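PDB 5AEB: LRA-12 from Uncultured bacterium, which is a class B3 di-zinc metallo-beta-lactamase that probably opens the ring of beta-lactam antibiotics, carbapenems among them. Local coordinates for residues V7-V12 with A85-L90; F24-N29 with K246-R251; G48-N53 with I146-T151; Y210-M215 with K260-Y265. All blocks are in the same frame, centred on the assembly; numbering follows the deposited sequence.

The four contacts sample a two-sheet enzyme in which apolar packing predominates across the paired segments. Interaction 1 alone contains zinc ligands, on 85-90, and covers the tyrosine set among them. Interaction 3 joins the two sheets, its centre 25 Å from that of interaction 1, yet touches it where His-89 O lies 3.9 Å from Asn-53 CB. It is nested in the chain loop closed by interaction 2, and a probable hydrogen bond from Asn-29 ND2 to Thr-151 OG1, 3.1 Å, connects the two. Interaction 4 pairs two helices; its nearest atoms are about 5 Å from interaction 2, and the Leu-261 side chain is about 11 Å from a zinc.

Interaction 1: residues V7-V12 with A85-L90; sequences VKEPTV and AHYDHL. With ZN (zinc ion), chain C; ZN (zinc ion), chain D.
Tyr-87, covered by Pro-10, is flanked in sequence by His-86 and Asp-88, whose metals share one oxygen: water 1 is 1.9 Å from both zinc ions and gives Asp-88 OD1 a weak hydrogen bond. The other carboxylate oxygen, Asp-88 OD2, binds the chain C zinc together with His-89 NE2, while His-86 ND1 binds the chain D zinc. Gln-84 and His-161 complete the chain D site, and His-227 joins the chain C site. Tyr-87 turns the other way, toward 7-12. Pro-10 CD stands 3.6 Å from the centroid of its ring and only 3° off the normal, a CH-pi contact centred on the face. Val-12 CG2 touches the ring edge at CE2, 4.1 Å away. Glu-9 lays CG obliquely against Tyr-87 CD2 at 3.7 Å, with CG anti to the backbone N (chi1 -175°) and the chain extended beyond it; OE1 is anchored by the backbone N of Ala-57. The N-terminal strip thus packs on the outer side of a metal-binding turn. Gln-84, His-86, Asp-88 and His-89 form a variant of the metallo-beta-lactamase HXHXDH motif with glutamine in first place.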
loop_
_atom_site.group_PDB
_atom_site.type_symbol
_atom_site.label_atom_id
_atom_site.label_comp_id
_atom_site.label_asym_id
_atom_site.label_seq_id
_atom_site.Cartn_x
_atom_site.Cartn_y
_atom_site.Cartn_z
ATOM N N VAL A 7 20.667 -1.621 9.829
ATOM C CA VAL A 7 19.220 -1.953 9.597
ATOM C C VAL A 7 18.890 -3.378 10.045
ATOM O O VAL A 7 19.472 -4.339 9.560
ATOM C CB VAL A 7 18.814 -1.812 8.113
ATOM C CG1 VAL A 7 17.384 -2.314 7.887
ATOM C CG2 VAL A 7 18.986 -0.377 7.645
ATOM N N LYS A 8 17.942 -3.502 10.961
ATOM C CA LYS A 8 17.501 -4.810 11.407
ATOM C C LYS A 8 16.003 -4.975 11.260
ATOM O O LYS A 8 15.222 -4.401 12.006
ATOM C CB LYS A 8 17.948 -5.085 12.841
ATOM C CG LYS A 8 19.432 -5.439 12.947
ATOM C CD LYS A 8 19.720 -6.458 14.047
ATOM C CE LYS A 8 19.923 -5.800 15.408
ATOM N NZ LYS A 8 18.698 -5.070 15.853
ATOM N N GLU A 9 15.612 -5.759 10.268
ATOM C CA GLU A 9 14.214 -6.072 10.049
ATOM C C GLU A 9 13.696 -6.901 11.220
ATOM O O GLU A 9 14.309 -7.919 11.573
ATOM C CB GLU A 9 14.066 -6.853 8.758
ATOM C CG GLU A 9 12.628 -7.114 8.381
ATOM C CD GLU A 9 12.496 -7.435 6.922
ATOM O OE1 GLU A 9 12.443 -6.484 6.100
ATOM O OE2 GLU A 9 12.472 -8.639 6.610
ATOM N N PRO A 10 12.563 -6.476 11.820
ATOM C CA PRO A 10 11.984 -7.225 12.940
ATOM C C PRO A 10 11.645 -8.667 12.548
ATOM O O PRO A 10 11.451 -8.951 11.360
ATOM C CB PRO A 10 10.695 -6.448 13.250
ATOM C CG PRO A 10 10.966 -5.084 12.716
ATOM C CD PRO A 10 11.715 -5.337 11.449
ATOM N N THR A 11 11.596 -9.555 13.544
ATOM C CA THR A 11 11.216 -10.954 13.364
ATOM C C THR A 11 9.875 -11.056 12.657
ATOM O O THR A 11 8.905 -10.403 13.057
ATOM C CB THR A 11 11.113 -11.669 14.732
ATOM O OG1 THR A 11 12.372 -11.558 15.419
ATOM C CG2 THR A 11 10.711 -13.144 14.579
ATOM N N VAL A 12 9.828 -11.859 11.601
ATOM C CA VAL A 12 8.572 -12.104 10.897
ATOM C C VAL A 12 8.118 -13.515 11.228
ATOM O O VAL A 12 8.801 -14.472 10.886
ATOM C CB VAL A 12 8.696 -11.945 9.358
ATOM C CG1 VAL A 12 7.361 -12.288 8.677
ATOM C CG2 VAL A 12 9.166 -10.545 8.997
ATOM N N ALA A 85 4.372 3.683 5.682
ATOM C CA ALA A 85 5.811 3.512 5.933
ATOM C C ALA A 85 6.140 2.495 7.039
ATOM O O ALA A 85 6.588 2.858 8.133
ATOM C CB ALA A 85 6.482 4.854 6.206
ATOM N N HIS A 86 5.875 1.222 6.761
ATOM C CA HIS A 86 6.248 0.137 7.646
ATOM C C HIS A 86 7.083 -0.811 6.861
ATOM O O HIS A 86 6.908 -0.924 5.660
ATOM C CB HIS A 86 5.033 -0.624 8.178
ATOM C CG HIS A 86 4.370 0.013 9.376
ATOM N ND1 HIS A 86 3.091 -0.263 9.729
ATOM C CD2 HIS A 86 4.846 0.939 10.304
ATOM C CE1 HIS A 86 2.773 0.470 10.820
ATOM N NE2 HIS A 86 3.858 1.183 11.181
ATOM N N TYR A 87 7.939 -1.548 7.568
ATOM C CA TYR A 87 8.923 -2.433 6.938
ATOM C C TYR A 87 8.313 -3.525 6.074
ATOM O O TYR A 87 8.972 -3.992 5.149
ATOM C CB TYR A 87 9.861 -3.065 7.983
ATOM C CG TYR A 87 9.228 -4.162 8.813
ATOM C CD1 TYR A 87 8.483 -3.860 9.957
ATOM C CD2 TYR A 87 9.342 -5.505 8.438
ATOM C CE1 TYR A 87 7.888 -4.863 10.720
ATOM C CE2 TYR A 87 8.758 -6.518 9.191
ATOM C CZ TYR A 87 8.037 -6.203 10.330
ATOM O OH TYR A 87 7.444 -7.226 11.078
ATOM N N ASP A 88 7.083 -3.935 6.384
ATOM C CA ASP A 88 6.377 -4.943 5.577
ATOM C C ASP A 88 5.883 -4.397 4.203
ATOM O O ASP A 88 5.498 -5.173 3.339
ATOM C CB ASP A 88 5.236 -5.692 6.369
ATOM C CG ASP A 88 4.185 -4.758 6.974
ATOM O OD1 ASP A 88 4.578 -3.651 7.486
ATOM O OD2 ASP A 88 2.958 -5.121 6.946
ATOM N N HIS A 89 5.954 -3.077 4.006
ATOM C CA HIS A 89 5.596 -2.460 2.722
ATOM C C HIS A 89 6.663 -1.611 2.102
ATOM O O HIS A 89 6.469 -1.107 0.983
ATOM C CB HIS A 89 4.304 -1.672 2.863
ATOM C CG HIS A 89 3.244 -2.422 3.631
ATOM N ND1 HIS A 89 2.490 -3.361 3.067
ATOM C CD2 HIS A 89 2.886 -2.376 4.979
ATOM C CE1 HIS A 89 1.654 -3.880 3.998
ATOM N NE2 HIS A 89 1.912 -3.281 5.172
ATOM N N LEU A 90 7.796 -1.457 2.812
ATOM C CA LEU A 90 8.943 -0.660 2.316
ATOM C C LEU A 90 10.273 -1.394 2.415
ATOM O O LEU A 90 11.324 -0.831 2.090
ATOM C CB LEU A 90 9.068 0.641 3.108
ATOM C CG LEU A 90 8.084 1.786 2.882
ATOM C CD1 LEU A 90 8.520 2.988 3.699
ATOM C CD2 LEU A 90 8.056 2.169 1.424
HETATM ZN ZN ZN C . 1.297 -4.097 6.813
HETATM ZN ZN ZN D . 1.635 -1.151 8.850
HETATM O O HOH W 1 1.878 -2.895 8.203
HETATM O O HOH W 2 -0.265 -3.384 7.594
#

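Interaction 2: residues F24-N29 with K246-R251; sequences FRIAGN and KSFMDR. With SO4 (sulfate ion), chain F.
The Phe-248 ring carries Ile-26 CG2 over one face, 3.7 Å above the plane and displaced toward the rim, and meets the Phe-24 ring rim to rim. Phe-248 CZ arrives near the plane of Phe-24, 3.5 Å from its CE2. With planes only 20° apart and centroids separated by 5.9 Å, neither ring covers the other. Phe-24 and Phe-248 approach from opposite directions, whereas Ile-26 crosses Phe-248 at about a right angle and offers the one methyl, CG2. The torsion (chi1 -61°) puts CG1 beside the backbone N and leaves CG2 anti to that N, facing Phe-248. Ile-26 and Ala-27 form a classic beta bulge on strand 24-27, opposite strand 30-32. His-237 stacks on Phe-24, and Met-233 of helix 233-236 touches the side chains of both phenylalanines. Away from this core, Arg-25 extends its guanidinium: NE gives Gly-28 O a nearly straight bond of 2.8 Å, in the plane of both groups, which helps fix its rotation. From the same group, NH1 reaches O4 of a sulfate, probably a crystallisation additive, at 2.7 Å. Chemically the two segments meet through hydrocarbon alone, so shape and burial hold the edge strand against the 3-10 segment 246-248, without a directional polar bond.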
loop_
_atom_site.group_PDB
_atom_site.type_symbol
_atom_site.label_atom_id
_atom_site.label_comp_id
_atom_site.label_asym_id
_atom_site.label_seq_id
_atom_site.Cartn_x
_atom_site.Cartn_y
_atom_site.Cartn_z
ATOM N N PHE A 24 -0.754 -11.411 -11.204
ATOM C CA PHE A 24 -1.951 -11.387 -12.051
ATOM C C PHE A 24 -2.490 -9.994 -12.292
ATOM O O PHE A 24 -2.228 -9.053 -11.519
ATOM C CB PHE A 24 -3.068 -12.293 -11.486
ATOM C CG PHE A 24 -3.697 -11.803 -10.202
ATOM C CD1 PHE A 24 -3.066 -12.007 -8.966
ATOM C CD2 PHE A 24 -4.959 -11.200 -10.211
ATOM C CE1 PHE A 24 -3.658 -11.575 -7.772
ATOM C CE2 PHE A 24 -5.543 -10.749 -9.031
ATOM C CZ PHE A 24 -4.899 -10.943 -7.804
ATOM N N ARG A 25 -3.263 -9.887 -13.361
ATOM C CA ARG A 25 -4.008 -8.696 -13.694
ATOM C C ARG A 25 -5.327 -8.682 -12.884
ATOM O O ARG A 25 -6.121 -9.612 -12.935
ATOM C CB ARG A 25 -4.288 -8.714 -15.204
ATOM C CG ARG A 25 -4.829 -7.428 -15.803
ATOM C CD ARG A 25 -5.103 -7.627 -17.299
ATOM N NE ARG A 25 -5.664 -6.401 -17.870
ATOM C CZ ARG A 25 -6.446 -6.335 -18.955
ATOM N NH1 ARG A 25 -6.781 -7.438 -19.611
ATOM N NH2 ARG A 25 -6.907 -5.149 -19.375
ATOM N N ILE A 26 -5.520 -7.609 -12.121
ATOM C CA ILE A 26 -6.730 -7.387 -11.387
ATOM C C ILE A 26 -7.767 -6.731 -12.318
ATOM O O ILE A 26 -8.874 -7.247 -12.474
ATOM C CB ILE A 26 -6.456 -6.491 -10.142
ATOM C CG1 ILE A 26 -5.457 -7.192 -9.188
ATOM C CG2 ILE A 26 -7.751 -6.140 -9.424
ATOM C CD1 ILE A 26 -4.597 -6.218 -8.399
ATOM N N ALA A 27 -7.401 -5.601 -12.927
ATOM C CA ALA A 27 -8.359 -4.789 -13.694
ATOM C C ALA A 27 -7.626 -3.746 -14.541
ATOM O O ALA A 27 -6.769 -3.052 -14.037
ATOM C CB ALA A 27 -9.343 -4.107 -12.748
ATOM N N GLY A 28 -7.947 -3.654 -15.829
ATOM C CA GLY A 28 -7.316 -2.658 -16.689
ATOM C C GLY A 28 -5.796 -2.793 -16.659
ATOM O O GLY A 28 -5.264 -3.884 -16.834
ATOM N N ASN A 29 -5.110 -1.691 -16.385
ATOM C CA ASN A 29 -3.672 -1.700 -16.279
ATOM C C ASN A 29 -3.130 -1.935 -14.837
ATOM O O ASN A 29 -1.953 -1.745 -14.586
ATOM C CB ASN A 29 -3.073 -0.456 -16.960
ATOM C CG ASN A 29 -3.352 0.846 -16.197
ATOM O OD1 ASN A 29 -4.261 0.918 -15.368
ATOM N ND2 ASN A 29 -2.560 1.892 -16.478
ATOM N N LYS A 246 -14.592 -8.282 -12.019
ATOM C CA LYS A 246 -15.818 -8.282 -11.207
ATOM C C LYS A 246 -15.684 -8.995 -9.850
ATOM O O LYS A 246 -16.369 -8.623 -8.885
ATOM C CB LYS A 246 -17.028 -8.741 -12.030
ATOM C CG LYS A 246 -17.356 -7.715 -13.125
ATOM C CD LYS A 246 -18.346 -8.236 -14.137
ATOM C CE LYS A 246 -18.545 -7.239 -15.262
ATOM N NZ LYS A 246 -19.640 -7.750 -16.156
ATOM N N SER A 247 -14.755 -9.949 -9.748
ATOM C CA SER A 247 -14.546 -10.641 -8.484
ATOM C C SER A 247 -13.951 -9.738 -7.397
ATOM O O SER A 247 -13.965 -10.088 -6.203
ATOM C CB SER A 247 -13.757 -11.933 -8.662
ATOM O OG SER A 247 -12.698 -11.766 -9.578
ATOM N N PHE A 248 -13.509 -8.548 -7.806
ATOM C CA PHE A 248 -12.961 -7.562 -6.890
ATOM C C PHE A 248 -13.938 -6.434 -6.542
ATOM O O PHE A 248 -13.609 -5.520 -5.783
ATOM C CB PHE A 248 -11.610 -7.046 -7.428
ATOM C CG PHE A 248 -10.548 -8.105 -7.449
ATOM C CD1 PHE A 248 -9.871 -8.452 -6.286
ATOM C CD2 PHE A 248 -10.255 -8.792 -8.624
ATOM C CE1 PHE A 248 -8.908 -9.450 -6.311
ATOM C CE2 PHE A 248 -9.292 -9.777 -8.657
ATOM C CZ PHE A 248 -8.630 -10.122 -7.498
ATOM N N MET A 249 -15.149 -6.521 -7.094
ATOM C CA MET A 249 -16.223 -5.622 -6.733
ATOM C C MET A 249 -16.857 -6.159 -5.445
ATOM O O MET A 249 -17.429 -7.255 -5.436
ATOM C CB MET A 249 -17.221 -5.489 -7.875
ATOM C CG MET A 249 -16.672 -4.766 -9.117
ATOM S SD MET A 249 -17.950 -4.643 -10.431
ATOM C CE MET A 249 -16.935 -3.882 -11.701
ATOM N N ASP A 250 -16.733 -5.409 -4.350
ATOM C CA ASP A 250 -17.042 -5.960 -3.014
ATOM C C ASP A 250 -17.242 -4.839 -2.008
ATOM O O ASP A 250 -16.497 -4.713 -1.031
ATOM C CB ASP A 250 -15.909 -6.935 -2.579
ATOM C CG ASP A 250 -16.159 -7.596 -1.218
ATOM O OD1 ASP A 250 -17.336 -7.778 -0.823
ATOM O OD2 ASP A 250 -15.167 -7.927 -0.514
ATOM N N ARG A 251 -18.252 -4.010 -2.249
ATOM C CA ARG A 251 -18.546 -2.952 -1.338
ATOM C C ARG A 251 -18.871 -3.460 0.069
ATOM O O ARG A 251 -18.388 -2.881 1.052
ATOM C CB ARG A 251 -19.643 -2.046 -1.904
ATOM C CG ARG A 251 -19.928 -0.818 -1.055
ATOM C CD ARG A 251 -18.730 0.097 -0.940
ATOM N NE ARG A 251 -18.889 0.962 0.235
ATOM C CZ ARG A 251 -18.476 2.223 0.307
ATOM N NH1 ARG A 251 -17.849 2.800 -0.723
ATOM N NH2 ARG A 251 -18.664 2.901 1.436
HETATM S S SO4 F . -8.726 -6.394 -22.550
HETATM O O1 SO4 F . -10.028 -5.979 -23.123
HETATM O O2 SO4 F . -7.793 -5.234 -22.652
HETATM O O3 SO4 F . -8.200 -7.573 -23.286
HETATM O O4 SO4 F . -8.938 -6.825 -21.144
#

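Interaction 3: residues G48-N53 with I146-T151; sequences GNIIVN and IQLGDT
Leu-148 and Ile-50 slide past each other in opposite directions, each reaching from its own strand toward the other. The leucine does most of the reaching. Its CG lies anti to the backbone N (chi1 -170°) and CD2 continues the line anti to CA, which makes CD2 the leading methyl. This methyl lies 3.8 Å from Ile-50 CG1 and only 3.3 Å from Gly-48 O, a tight approach to a carbonyl that also accepts a hydrogen bond from Thr-45 OG1. It thus rests partly on backbone and partly on side chain, with Asn-49 N 3.8 Å from the same CD2. Ile-50 sends CG1 and CD1 along the flank of the leucine, and its CD1 comes 4.2 Å from Leu-148 CB. Strand 48-52 belongs to the seven-stranded sheet and strand 145-148 is one of the two outermost strands of the second, so the contact lies between the two sheets of the alpha-beta/beta-alpha sandwich that defines the metallo-beta-lactamase fold. The axes of the short strand segments come within 8.8 Å, with N-to-C directions 143° apart. No hydrogen bond joins them, consistent with sheets packed face against face. Just beyond Leu-148 the chain reverses through a type II' turn, with Leu-148 N bonded to Thr-151 O and Thr-151 N to Leu-148 O, each at 3.0 Å. Gly-149 supplies the positive phi at the corner. Ile-146, two residues before Leu-148, points into the same interior and packs on Ile-79 and Leu-81 of strand 77-81, where Leu-81 also meets Ile-50.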
loop_
_atom_site.group_PDB
_atom_site.type_symbol
_atom_site.label_atom_id
_atom_site.label_comp_id
_atom_site.label_asym_id
_atom_site.label_seq_id
_atom_site.Cartn_x
_atom_site.Cartn_y
_atom_site.Cartn_z
ATOM N N GLY A 48 5.566 4.273 -19.086
ATOM C CA GLY A 48 6.270 3.454 -18.121
ATOM C C GLY A 48 5.347 3.092 -16.974
ATOM O O GLY A 48 4.134 3.311 -17.053
ATOM N N ASN A 49 5.914 2.540 -15.903
ATOM C CA ASN A 49 5.104 1.913 -14.857
ATOM C C ASN A 49 5.261 2.506 -13.458
ATOM O O ASN A 49 6.249 3.131 -13.152
ATOM C CB ASN A 49 5.348 0.393 -14.806
ATOM C CG ASN A 49 5.370 -0.241 -16.183
ATOM O OD1 ASN A 49 4.559 0.109 -17.039
ATOM N ND2 ASN A 49 6.306 -1.180 -16.408
ATOM N N ILE A 50 4.250 2.262 -12.634
ATOM C CA ILE A 50 4.221 2.628 -11.254
ATOM C C ILE A 50 4.194 1.346 -10.443
ATOM O O ILE A 50 3.413 0.419 -10.763
ATOM C CB ILE A 50 2.964 3.444 -10.945
ATOM C CG1 ILE A 50 2.781 4.545 -12.015
ATOM C CG2 ILE A 50 3.019 3.988 -9.515
ATOM C CD1 ILE A 50 1.741 5.587 -11.672
ATOM N N ILE A 51 5.035 1.286 -9.406
ATOM C CA ILE A 51 5.008 0.201 -8.424
ATOM C C ILE A 51 4.504 0.793 -7.127
ATOM O O ILE A 51 4.998 1.854 -6.715
ATOM C CB ILE A 51 6.394 -0.445 -8.188
ATOM C CG1 ILE A 51 6.921 -1.079 -9.481
ATOM C CG2 ILE A 51 6.322 -1.472 -7.040
ATOM C CD1 ILE A 51 8.411 -1.456 -9.450
ATOM N N VAL A 52 3.506 0.142 -6.505
ATOM C CA VAL A 52 2.971 0.574 -5.198
ATOM C C VAL A 52 3.343 -0.502 -4.189
ATOM O O VAL A 52 2.959 -1.675 -4.370
ATOM C CB VAL A 52 1.433 0.742 -5.223
ATOM C CG1 VAL A 52 0.916 1.218 -3.866
ATOM C CG2 VAL A 52 0.972 1.688 -6.345
ATOM N N ASN A 53 4.139 -0.129 -3.181
ATOM C CA ASN A 53 4.659 -1.044 -2.157
ATOM C C ASN A 53 5.710 -2.032 -2.592
ATOM O O ASN A 53 5.779 -2.399 -3.749
ATOM C CB ASN A 53 3.528 -1.806 -1.425
ATOM C CG ASN A 53 2.555 -0.871 -0.722
ATOM O OD1 ASN A 53 2.910 0.278 -0.346
ATOM N ND2 ASN A 53 1.336 -1.335 -0.529
ATOM N N ILE A 146 -0.968 12.172 -9.243
ATOM C CA ILE A 146 0.237 11.646 -9.829
ATOM C C ILE A 146 -0.190 11.162 -11.203
ATOM O O ILE A 146 -1.027 10.257 -11.322
ATOM C CB ILE A 146 0.817 10.496 -8.990
ATOM C CG1 ILE A 146 1.105 10.947 -7.565
ATOM C CG2 ILE A 146 2.076 9.943 -9.648
ATOM C CD1 ILE A 146 0.679 9.939 -6.526
ATOM N N GLN A 147 0.388 11.789 -12.227
ATOM C CA GLN A 147 0.143 11.452 -13.631
ATOM C C GLN A 147 1.318 10.751 -14.298
ATOM O O GLN A 147 2.450 11.227 -14.226
ATOM C CB GLN A 147 -0.131 12.703 -14.439
ATOM C CG GLN A 147 -1.289 13.538 -13.934
ATOM C CD GLN A 147 -2.145 14.049 -15.074
ATOM O OE1 GLN A 147 -2.659 15.167 -15.026
ATOM N NE2 GLN A 147 -2.302 13.229 -16.108
ATOM N N LEU A 148 1.030 9.633 -14.964
ATOM C CA LEU A 148 1.989 8.972 -15.816
ATOM C C LEU A 148 1.233 8.446 -17.036
ATOM O O LEU A 148 0.283 7.648 -16.901
ATOM C CB LEU A 148 2.683 7.824 -15.070
ATOM C CG LEU A 148 3.882 7.233 -15.827
ATOM C CD1 LEU A 148 5.003 8.247 -15.983
ATOM C CD2 LEU A 148 4.379 5.978 -15.144
ATOM N N GLY A 149 1.652 8.904 -18.217
ATOM C CA GLY A 149 0.896 8.719 -19.449
ATOM C C GLY A 149 -0.536 9.198 -19.290
ATOM O O GLY A 149 -0.788 10.348 -18.938
ATOM N N ASP A 150 -1.479 8.305 -19.538
ATOM C CA ASP A 150 -2.875 8.677 -19.442
ATOM C C ASP A 150 -3.487 8.273 -18.083
ATOM O O ASP A 150 -4.685 8.413 -17.878
ATOM C CB ASP A 150 -3.666 8.066 -20.619
ATOM C CG ASP A 150 -3.142 8.512 -21.989
ATOM O OD1 ASP A 150 -2.762 9.697 -22.141
ATOM O OD2 ASP A 150 -3.112 7.675 -22.925
ATOM N N THR A 151 -2.664 7.752 -17.175
ATOM C CA THR A 151 -3.121 7.373 -15.839
ATOM C C THR A 151 -2.924 8.562 -14.896
ATOM O O THR A 151 -1.917 9.274 -14.971
ATOM C CB THR A 151 -2.376 6.096 -15.367
ATOM O OG1 THR A 151 -2.695 5.020 -16.257
ATOM C CG2 THR A 151 -2.748 5.681 -13.944
#

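Interaction 4: residues Y210-M215 with K260-Y265; sequences YTLQAM and KLQKEY
Leu-212 is the one residue of 210-215 that touches 260-265, one step after Thr-211, whose OG1 bonds instead to Pro-159 O and Asp-207 O. Its two methyls divide the partner helix between them. CD1 lies 3.7 Å from Tyr-265 CG and equally close to CB of the same residue, so it presses where the ring joins its stem, and the two side chains cross obliquely. CD2 goes toward the previous turn and settles 4.0 Å from the backbone Gln-262 N, with the side-chain atom Leu-261 CB a looser 4.4 Å away. The helices form an antiparallel pair, part of the helical layer on the second sheet of this sandwich fold; the segment axes have a signed crossing angle of -160° and pass 10.8 Å apart, a separation that the single Leu-212 side chain spans between these segments. Beside Leu-212, Gln-262 bends at chi2 (71°) and brings OE1 within 3.8 Å of CD1, while NE2 bonds to Glu-266 OE2 on its own helix. Tyr-265 also packs on Tyr-208 and Ala-209, a turn earlier along helix 204-216. Met-215, at the end of the segment, takes the hydroxyl of Tyr-254 of helix 251-267 on its carbonyl O.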
loop_
_atom_site.group_PDB
_atom_site.type_symbol
_atom_site.label_atom_id
_atom_site.label_comp_id
_atom_site.label_asym_id
_atom_site.label_seq_id
_atom_site.Cartn_x
_atom_site.Cartn_y
_atom_site.Cartn_z
ATOM N N TYR A 210 -10.777 10.933 11.499
ATOM C CA TYR A 210 -10.805 11.548 10.180
ATOM C C TYR A 210 -10.757 10.457 9.099
ATOM O O TYR A 210 -11.568 10.458 8.177
ATOM C CB TYR A 210 -9.634 12.522 9.980
ATOM C CG TYR A 210 -9.477 12.943 8.528
ATOM C CD1 TYR A 210 -10.295 13.937 7.979
ATOM C CD2 TYR A 210 -8.562 12.309 7.689
ATOM C CE1 TYR A 210 -10.189 14.303 6.646
ATOM C CE2 TYR A 210 -8.437 12.668 6.352
ATOM C CZ TYR A 210 -9.268 13.667 5.835
ATOM O OH TYR A 210 -9.161 14.039 4.510
ATOM N N THR A 211 -9.829 9.520 9.241
ATOM C CA THR A 211 -9.676 8.474 8.233
ATOM C C THR A 211 -10.930 7.604 8.100
ATOM O O THR A 211 -11.436 7.420 6.995
ATOM C CB THR A 211 -8.403 7.643 8.471
ATOM O OG1 THR A 211 -7.263 8.492 8.298
ATOM C CG2 THR A 211 -8.289 6.483 7.481
ATOM N N LEU A 212 -11.409 7.060 9.219
ATOM C CA LEU A 212 -12.621 6.230 9.224
ATOM C C LEU A 212 -13.810 6.903 8.500
ATOM O O LEU A 212 -14.421 6.311 7.595
ATOM C CB LEU A 212 -13.001 5.845 10.653
ATOM C CG LEU A 212 -12.014 4.849 11.234
ATOM C CD1 LEU A 212 -12.021 4.965 12.740
ATOM C CD2 LEU A 212 -12.343 3.428 10.764
ATOM N N GLN A 213 -14.096 8.145 8.876
ATOM C CA GLN A 213 -15.116 8.952 8.215
ATOM C C GLN A 213 -14.839 9.173 6.695
ATOM O O GLN A 213 -15.709 8.919 5.855
ATOM C CB GLN A 213 -15.252 10.286 8.970
ATOM C CG GLN A 213 -16.049 11.343 8.232
ATOM C CD GLN A 213 -17.539 11.249 8.484
ATOM O OE1 GLN A 213 -18.329 11.952 7.836
ATOM N NE2 GLN A 213 -17.942 10.386 9.442
ATOM N N ALA A 214 -13.628 9.624 6.353
ATOM C CA ALA A 214 -13.246 9.836 4.964
ATOM C C ALA A 214 -13.359 8.543 4.125
ATOM O O ALA A 214 -13.859 8.566 3.004
ATOM C CB ALA A 214 -11.836 10.398 4.878
ATOM N N MET A 215 -12.886 7.432 4.666
ATOM C CA MET A 215 -12.930 6.139 3.913
ATOM C C MET A 215 -14.323 5.571 3.680
ATOM O O MET A 215 -14.579 4.973 2.619
ATOM C CB MET A 215 -11.990 5.082 4.508
ATOM C CG MET A 215 -10.512 5.387 4.226
ATOM S SD MET A 215 -9.374 4.227 5.006
ATOM C CE MET A 215 -9.231 3.079 3.631
ATOM N N LYS A 260 -15.636 -3.160 11.531
ATOM C CA LYS A 260 -14.690 -3.800 12.452
ATOM C C LYS A 260 -13.590 -2.840 12.916
ATOM O O LYS A 260 -13.289 -2.750 14.100
ATOM C CB LYS A 260 -14.066 -5.008 11.800
ATOM C CG LYS A 260 -14.956 -6.239 11.885
ATOM C CD LYS A 260 -14.871 -7.119 10.642
ATOM C CE LYS A 260 -13.507 -7.807 10.513
ATOM N NZ LYS A 260 -13.107 -8.057 9.096
ATOM N N LEU A 261 -13.028 -2.078 11.989
ATOM C CA LEU A 261 -11.960 -1.186 12.357
ATOM C C LEU A 261 -12.482 0.009 13.181
ATOM O O LEU A 261 -11.762 0.554 14.015
ATOM C CB LEU A 261 -11.168 -0.755 11.122
ATOM C CG LEU A 261 -10.498 -1.874 10.308
ATOM C CD1 LEU A 261 -9.964 -1.268 9.036
ATOM C CD2 LEU A 261 -9.393 -2.616 11.063
ATOM N N GLN A 262 -13.727 0.394 12.937
ATOM C CA GLN A 262 -14.419 1.419 13.723
ATOM C C GLN A 262 -14.577 0.983 15.196
ATOM O O GLN A 262 -14.225 1.743 16.101
ATOM C CB GLN A 262 -15.768 1.741 13.088
ATOM C CG GLN A 262 -16.732 2.543 13.952
ATOM C CD GLN A 262 -16.285 3.982 14.119
ATOM O OE1 GLN A 262 -15.799 4.612 13.175
ATOM N NE2 GLN A 262 -16.423 4.503 15.331
ATOM N N LYS A 263 -15.081 -0.241 15.419
ATOM C CA LYS A 263 -15.197 -0.831 16.766
ATOM C C LYS A 263 -13.835 -0.899 17.471
ATOM O O LYS A 263 -13.735 -0.696 18.690
ATOM C CB LYS A 263 -15.806 -2.230 16.704
ATOM C CG LYS A 263 -17.188 -2.302 16.052
ATOM C CD LYS A 263 -18.112 -1.200 16.567
ATOM C CE LYS A 263 -19.149 -0.780 15.542
ATOM N NZ LYS A 263 -20.070 -1.902 15.205
ATOM N N GLU A 264 -12.798 -1.216 16.688
ATOM C CA GLU A 264 -11.443 -1.279 17.168
ATOM C C GLU A 264 -10.985 0.106 17.646
ATOM O O GLU A 264 -10.422 0.239 18.736
ATOM C CB GLU A 264 -10.536 -1.815 16.070
ATOM C CG GLU A 264 -9.134 -2.137 16.525
ATOM C CD GLU A 264 -9.116 -3.235 17.549
ATOM O OE1 GLU A 264 -9.550 -2.999 18.691
ATOM O OE2 GLU A 264 -8.674 -4.346 17.215
ATOM N N TYR A 265 -11.228 1.128 16.824
ATOM C CA TYR A 265 -10.954 2.514 17.162
ATOM C C TYR A 265 -11.616 2.928 18.490
ATOM O O TYR A 265 -10.984 3.596 19.306
ATOM C CB TYR A 265 -11.400 3.425 16.017
ATOM C CG TYR A 265 -11.627 4.881 16.380
ATOM C CD1 TYR A 265 -10.558 5.736 16.597
ATOM C CD2 TYR A 265 -12.912 5.401 16.499
ATOM C CE1 TYR A 265 -10.755 7.062 16.913
ATOM C CE2 TYR A 265 -13.117 6.732 16.819
ATOM C CZ TYR A 265 -12.029 7.548 17.030
ATOM O OH TYR A 265 -12.214 8.866 17.343
#